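Local coordinates for protein telethonin (Homo sapiens, PDB 1YA5) that caps titin at the sarcomeric Z-disk, mediating the antiparallel assembly of two titin molecules as a muscle-assembly adaptor, at residues 12-15 with 16-19; 80-83 with 84-88. The protein carries 4 engineered substitutions. All blocks are in the same frame, centred on the assembly; numbering follows the deposited sequence.

Interaction 1. Residues 12-15 with 16-19; sequences EENS and ERRE. Engineered in segment 12-15: Ser15 (natural residue Cys).
Asn14 holds CG anti to its own backbone N (chi1 -160°), which turns its amide oxygen in toward the backbone N of Arg17. There OD1 accepts a nearly straight hydrogen bond from Arg17 N at 2.9 Å, the donor standing well above the carbonyl plane of the amide; asparagine suits the place because its short side chain can set an acceptor on a turn N-H close to its own backbone. Beside it, Arg17 CG runs along the amide, 3.7 Å from Asn14 ND2. The backbone of Asn14 is paired too: its N gives a hydrogen bond to Glu19 O at 2.7 Å, and its O receives one from Glu19 N at 2.9 Å. Arg18, long enough to fold back, bends at chi2 and chi3 so that NE and NH2 meet Ser15 O in two weak hydrogen bonds, of 2.6 Å from NE and 2.7 Å from NH2. Ser15 is an engineered replacement for cysteine. With an alanine at Asn14 the amide is gone, and Arg17 N would probably lose the acceptor that ties the turn to the strand end. Arg18, with positive phi (53°), and Glu19 together sit opposite the single residue Asn14, making a G1 beta bulge where a tight hairpin turn joins strands 4-14 and 19-33.

Interaction 2. Residues 80-83 with 84-88; sequences EYQL and PYQRV
A cis-proline turn ends strand 78-82 here: the peptide between Leu83 and Pro84 is cis, bringing their CA atoms to 2.9 Å and bending the chain back enough for Tyr85 to meet Tyr81. Proline suits such a bend because its ring makes the cis form far less costly than it is for other residues. Across the turn, Tyr85 CE1 lies near the plane of the Tyr81 ring, 3.5 Å from Tyr81 CD2. The ring centroids are 5.8 Å apart and the planes are inclined at 63°, an oblique pairing in which CE1 of Tyr85 comes to the CD2 edge of the Tyr81 ring. With chi1 near trans (-168°), Tyr85 turns its ring back beside the strand end. Tyrosine serves well at position 81, offering apolar ring carbons to its neighbour while its OH makes a weak hydrogen bond to the backbone of another protein's chain.

Gln86, bent at chi2, brings NE2 to Gln82 O at 2.7 Å, a weak hydrogen bond with an angle of only 123° at the hydrogen; it is also doubtful, since the amide is modelled too close to Pro84 O. Just at the end of the strand, Gln82 NE2 makes a weak hydrogen bond to O of the following residue, Leu83, at 3.4 Å.

Tyr81 pairs through its backbone with Met69, and Leu83 with Leu67, which joins the strand end to strand 68-73 and the residue just before it. The side chains of Tyr81 and Leu83 rest on Met71 and Met69 of that strand, while a chain of another protein packs on Tyr81, Leu83 and Tyr85 and takes a hydrogen bond from Tyr85 N through an acidic side chain.

Overall arrangement
Interactions 1 and 2 come in series along the N-terminal part of telethonin and lie far apart, their centres 35 Å from each other and their nearest atoms about 19 Å. Both belong to the same antiparallel sheet. Residues 12-19 close the hairpin of strands 4-14 and 19-33 at an outlying tip, whereas residues 80-88 carry the chain off its last strand, 78-82, nearer the middle. Strands 49-62 and 68-73 link the two regions, since 19-33 pairs with 49-62, 49-62 with 68-73, and 68-73 with 78-82. Residues 12-19 meet two chains of another protein and residues 80-88 meet one, consistent with an elongated sheet that brings titin molecules together along its length.

Interaction 1. Residues 12-15 with 16-19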
loop_
_atom_site.group_PDB
_atom_site.type_symbol
_atom_site.label_atom_id
_atom_site.label_comp_id
_atom_site.label_asym_id
_atom_site.label_seq_id
_atom_site.Cartn_x
_atom_site.Cartn_y
_atom_site.Cartn_z
ATOM N N GLU C 12 -25.725 11.667 1.611
ATOM C CA GLU C 12 -26.807 11.647 0.640
ATOM C C GLU C 12 -28.059 12.180 1.283
ATOM O O GLU C 12 -28.394 11.793 2.389
ATOM C CB GLU C 12 -27.070 10.218 0.146
ATOM C CG GLU C 12 -25.919 9.513 -0.516
ATOM C CD GLU C 12 -26.385 8.355 -1.431
ATOM O OE1 GLU C 12 -25.567 7.826 -2.205
ATOM O OE2 GLU C 12 -27.561 7.970 -1.394
ATOM N N GLU C 13 -28.763 13.067 0.592
ATOM C CA GLU C 13 -30.073 13.519 1.078
ATOM C C GLU C 13 -31.186 13.300 0.057
ATOM O O GLU C 13 -31.226 13.895 -1.017
ATOM C CB GLU C 13 -30.037 14.964 1.619
ATOM C CG GLU C 13 -29.942 16.067 0.556
ATOM C CD GLU C 13 -31.304 16.441 -0.022
ATOM O OE1 GLU C 13 -32.312 16.080 0.628
ATOM O OE2 GLU C 13 -31.392 17.085 -1.111
ATOM N N ASN C 14 -32.096 12.423 0.413
ATOM C CA ASN C 14 -33.334 12.282 -0.311
ATOM C C ASN C 14 -34.522 13.124 0.177
ATOM O O ASN C 14 -35.097 12.833 1.218
ATOM C CB ASN C 14 -33.762 10.851 -0.245
ATOM C CG ASN C 14 -34.709 10.548 -1.311
ATOM O OD1 ASN C 14 -35.561 11.375 -1.625
ATOM N ND2 ASN C 14 -34.558 9.402 -1.924
ATOM N N SER C 15 -34.911 14.139 -0.584
ATOM C CA SER C 15 -35.994 15.022 -0.155
ATOM C C SER C 15 -37.371 14.445 -0.485
ATOM O O SER C 15 -38.335 14.645 0.270
ATOM C CB SER C 15 -35.833 16.413 -0.773
ATOM O OG SER C 15 -35.178 16.350 -2.028
ATOM N N GLU C 16 -37.445 13.734 -1.608
ATOM C CA GLU C 16 -38.660 13.083 -2.018
ATOM C C GLU C 16 -39.112 12.103 -0.961
ATOM O O GLU C 16 -40.227 12.194 -0.473
ATOM C CB GLU C 16 -38.481 12.361 -3.366
ATOM C CG GLU C 16 -39.675 11.487 -3.737
ATOM C CD GLU C 16 -39.540 10.785 -5.087
ATOM O OE1 GLU C 16 -40.388 9.911 -5.373
ATOM O OE2 GLU C 16 -38.604 11.087 -5.872
ATOM N N ARG C 17 -38.256 11.158 -0.613
ATOM C CA ARG C 17 -38.659 10.172 0.359
ATOM C C ARG C 17 -38.133 10.478 1.765
ATOM O O ARG C 17 -38.222 9.645 2.648
ATOM C CB ARG C 17 -38.275 8.774 -0.098
ATOM C CG ARG C 17 -38.195 8.649 -1.632
ATOM C CD ARG C 17 -39.172 7.605 -2.198
ATOM N NE ARG C 17 -40.579 7.930 -1.916
ATOM C CZ ARG C 17 -41.290 7.363 -0.936
ATOM N NH1 ARG C 17 -40.733 6.436 -0.162
ATOM N NH2 ARG C 17 -42.557 7.714 -0.726
ATOM N N ARG C 18 -37.619 11.669 1.988
ATOM C CA ARG C 18 -37.232 12.075 3.369
ATOM C C ARG C 18 -36.318 11.061 4.017
ATOM O O ARG C 18 -36.627 10.508 5.082
ATOM C CB ARG C 18 -38.449 12.197 4.263
ATOM C CG ARG C 18 -39.663 12.658 3.513
ATOM C CD ARG C 18 -39.850 14.123 3.754
ATOM N NE ARG C 18 -39.457 14.951 2.631
ATOM C CZ ARG C 18 -38.947 16.166 2.787
ATOM N NH1 ARG C 18 -38.761 16.663 4.013
ATOM N NH2 ARG C 18 -38.620 16.881 1.719
ATOM N N GLU C 19 -35.197 10.815 3.346
ATOM C CA GLU C 19 -34.198 9.859 3.782
ATOM C C GLU C 19 -32.812 10.454 3.661
ATOM O O GLU C 19 -32.545 11.285 2.803
ATOM C CB GLU C 19 -34.256 8.608 2.936
ATOM C CG GLU C 19 -35.442 7.728 3.215
ATOM C CD GLU C 19 -35.753 6.848 1.998
ATOM O OE1 GLU C 19 -34.938 6.886 1.080
ATOM O OE2 GLU C 19 -36.775 6.147 1.971
#

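Interaction 2. Residues 80-83 with 84-88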
loop_
_atom_site.group_PDB
_atom_site.type_symbol
_atom_site.label_atom_id
_atom_site.label_comp_id
_atom_site.label_asym_id
_atom_site.label_seq_id
_atom_site.Cartn_x
_atom_site.Cartn_y
_atom_site.Cartn_z
ATOM N N GLU C 80 -5.434 -7.595 -5.413
ATOM C CA GLU C 80 -6.817 -7.376 -5.050
ATOM C C GLU C 80 -7.494 -8.633 -4.503
ATOM O O GLU C 80 -7.386 -9.720 -5.074
ATOM C CB GLU C 80 -7.574 -6.831 -6.251
ATOM C CG GLU C 80 -9.005 -6.415 -5.965
ATOM C CD GLU C 80 -9.627 -5.653 -7.127
ATOM O OE1 GLU C 80 -9.678 -4.399 -7.022
ATOM O OE2 GLU C 80 -10.066 -6.290 -8.130
ATOM N N TYR C 81 -8.211 -8.474 -3.398
ATOM C CA TYR C 81 -8.888 -9.585 -2.752
ATOM C C TYR C 81 -10.384 -9.328 -2.634
ATOM O O TYR C 81 -10.807 -8.204 -2.419
ATOM C CB TYR C 81 -8.307 -9.804 -1.361
ATOM C CG TYR C 81 -6.821 -10.098 -1.344
ATOM C CD1 TYR C 81 -5.882 -9.071 -1.390
ATOM C CD2 TYR C 81 -6.357 -11.398 -1.243
ATOM C CE1 TYR C 81 -4.528 -9.343 -1.351
ATOM C CE2 TYR C 81 -5.020 -11.673 -1.204
ATOM C CZ TYR C 81 -4.103 -10.656 -1.261
ATOM O OH TYR C 81 -2.754 -10.962 -1.243
ATOM N N GLN C 82 -11.186 -10.376 -2.766
ATOM C CA GLN C 82 -12.613 -10.260 -2.531
ATOM C C GLN C 82 -13.001 -10.797 -1.162
ATOM O O GLN C 82 -12.849 -11.972 -0.926
ATOM C CB GLN C 82 -13.358 -11.043 -3.587
ATOM C CG GLN C 82 -14.862 -11.067 -3.347
ATOM C CD GLN C 82 -15.466 -9.696 -3.531
ATOM O OE1 GLN C 82 -15.204 -9.031 -4.543
ATOM N NE2 GLN C 82 -16.257 -9.247 -2.549
ATOM N N LEU C 83 -13.514 -9.950 -0.272
ATOM C CA LEU C 83 -13.793 -10.357 1.105
ATOM C C LEU C 83 -15.198 -10.886 1.287
ATOM O O LEU C 83 -16.101 -10.492 0.564
ATOM C CB LEU C 83 -13.617 -9.190 2.062
ATOM C CG LEU C 83 -12.310 -8.415 2.031
ATOM C CD1 LEU C 83 -12.051 -7.761 3.404
ATOM C CD2 LEU C 83 -11.231 -9.410 1.676
ATOM N N PRO C 84 -15.391 -11.793 2.263
ATOM C CA PRO C 84 -14.342 -12.501 3.021
ATOM C C PRO C 84 -13.556 -13.462 2.154
ATOM O O PRO C 84 -14.131 -14.098 1.281
ATOM C CB PRO C 84 -15.146 -13.298 4.043
ATOM C CG PRO C 84 -16.492 -13.470 3.398
ATOM C CD PRO C 84 -16.740 -12.159 2.737
ATOM N N TYR C 85 -12.254 -13.534 2.415
ATOM C CA TYR C 85 -11.368 -14.314 1.572
ATOM C C TYR C 85 -11.834 -15.751 1.516
ATOM O O TYR C 85 -12.147 -16.364 2.542
ATOM C CB TYR C 85 -9.913 -14.243 2.051
ATOM C CG TYR C 85 -8.936 -14.800 1.034
ATOM C CD1 TYR C 85 -8.674 -14.120 -0.150
ATOM C CD2 TYR C 85 -8.301 -16.012 1.241
ATOM C CE1 TYR C 85 -7.805 -14.632 -1.094
ATOM C CE2 TYR C 85 -7.429 -16.536 0.299
ATOM C CZ TYR C 85 -7.184 -15.844 -0.868
ATOM O OH TYR C 85 -6.307 -16.363 -1.803
ATOM N N GLN C 86 -11.869 -16.269 0.294
ATOM C CA GLN C 86 -12.467 -17.564 0.012
ATOM C C GLN C 86 -11.459 -18.461 -0.660
ATOM O O GLN C 86 -11.317 -18.490 -1.880
ATOM C CB GLN C 86 -13.715 -17.411 -0.848
ATOM C CG GLN C 86 -14.549 -16.203 -0.478
ATOM C CD GLN C 86 -14.037 -14.931 -1.145
ATOM O OE1 GLN C 86 -14.837 -14.146 -1.661
ATOM N NE2 GLN C 86 -12.723 -14.675 -1.156
ATOM N N ARG C 87 -10.760 -19.191 0.192
ATOM C CA ARG C 87 -9.629 -20.000 -0.185
ATOM C C ARG C 87 -10.025 -21.046 -1.214
ATOM O O ARG C 87 -11.208 -21.324 -1.421
ATOM C CB ARG C 87 -9.107 -20.708 1.058
ATOM C CG ARG C 87 -9.787 -20.232 2.339
ATOM C CD ARG C 87 -8.748 -19.623 3.253
ATOM N NE ARG C 87 -9.285 -18.567 4.103
ATOM C CZ ARG C 87 -8.786 -18.272 5.300
ATOM N NH1 ARG C 87 -7.758 -18.967 5.779
ATOM N NH2 ARG C 87 -9.312 -17.289 6.022
ATOM N N VAL C 88 -9.028 -21.634 -1.859
ATOM C CA VAL C 88 -9.278 -22.748 -2.750
ATOM C C VAL C 88 -8.434 -23.970 -2.371
ATOM O O VAL C 88 -7.222 -23.865 -2.155
ATOM C CB VAL C 88 -9.021 -22.361 -4.217
ATOM C CG1 VAL C 88 -10.338 -22.173 -4.960
ATOM C CG2 VAL C 88 -8.151 -21.103 -4.290
#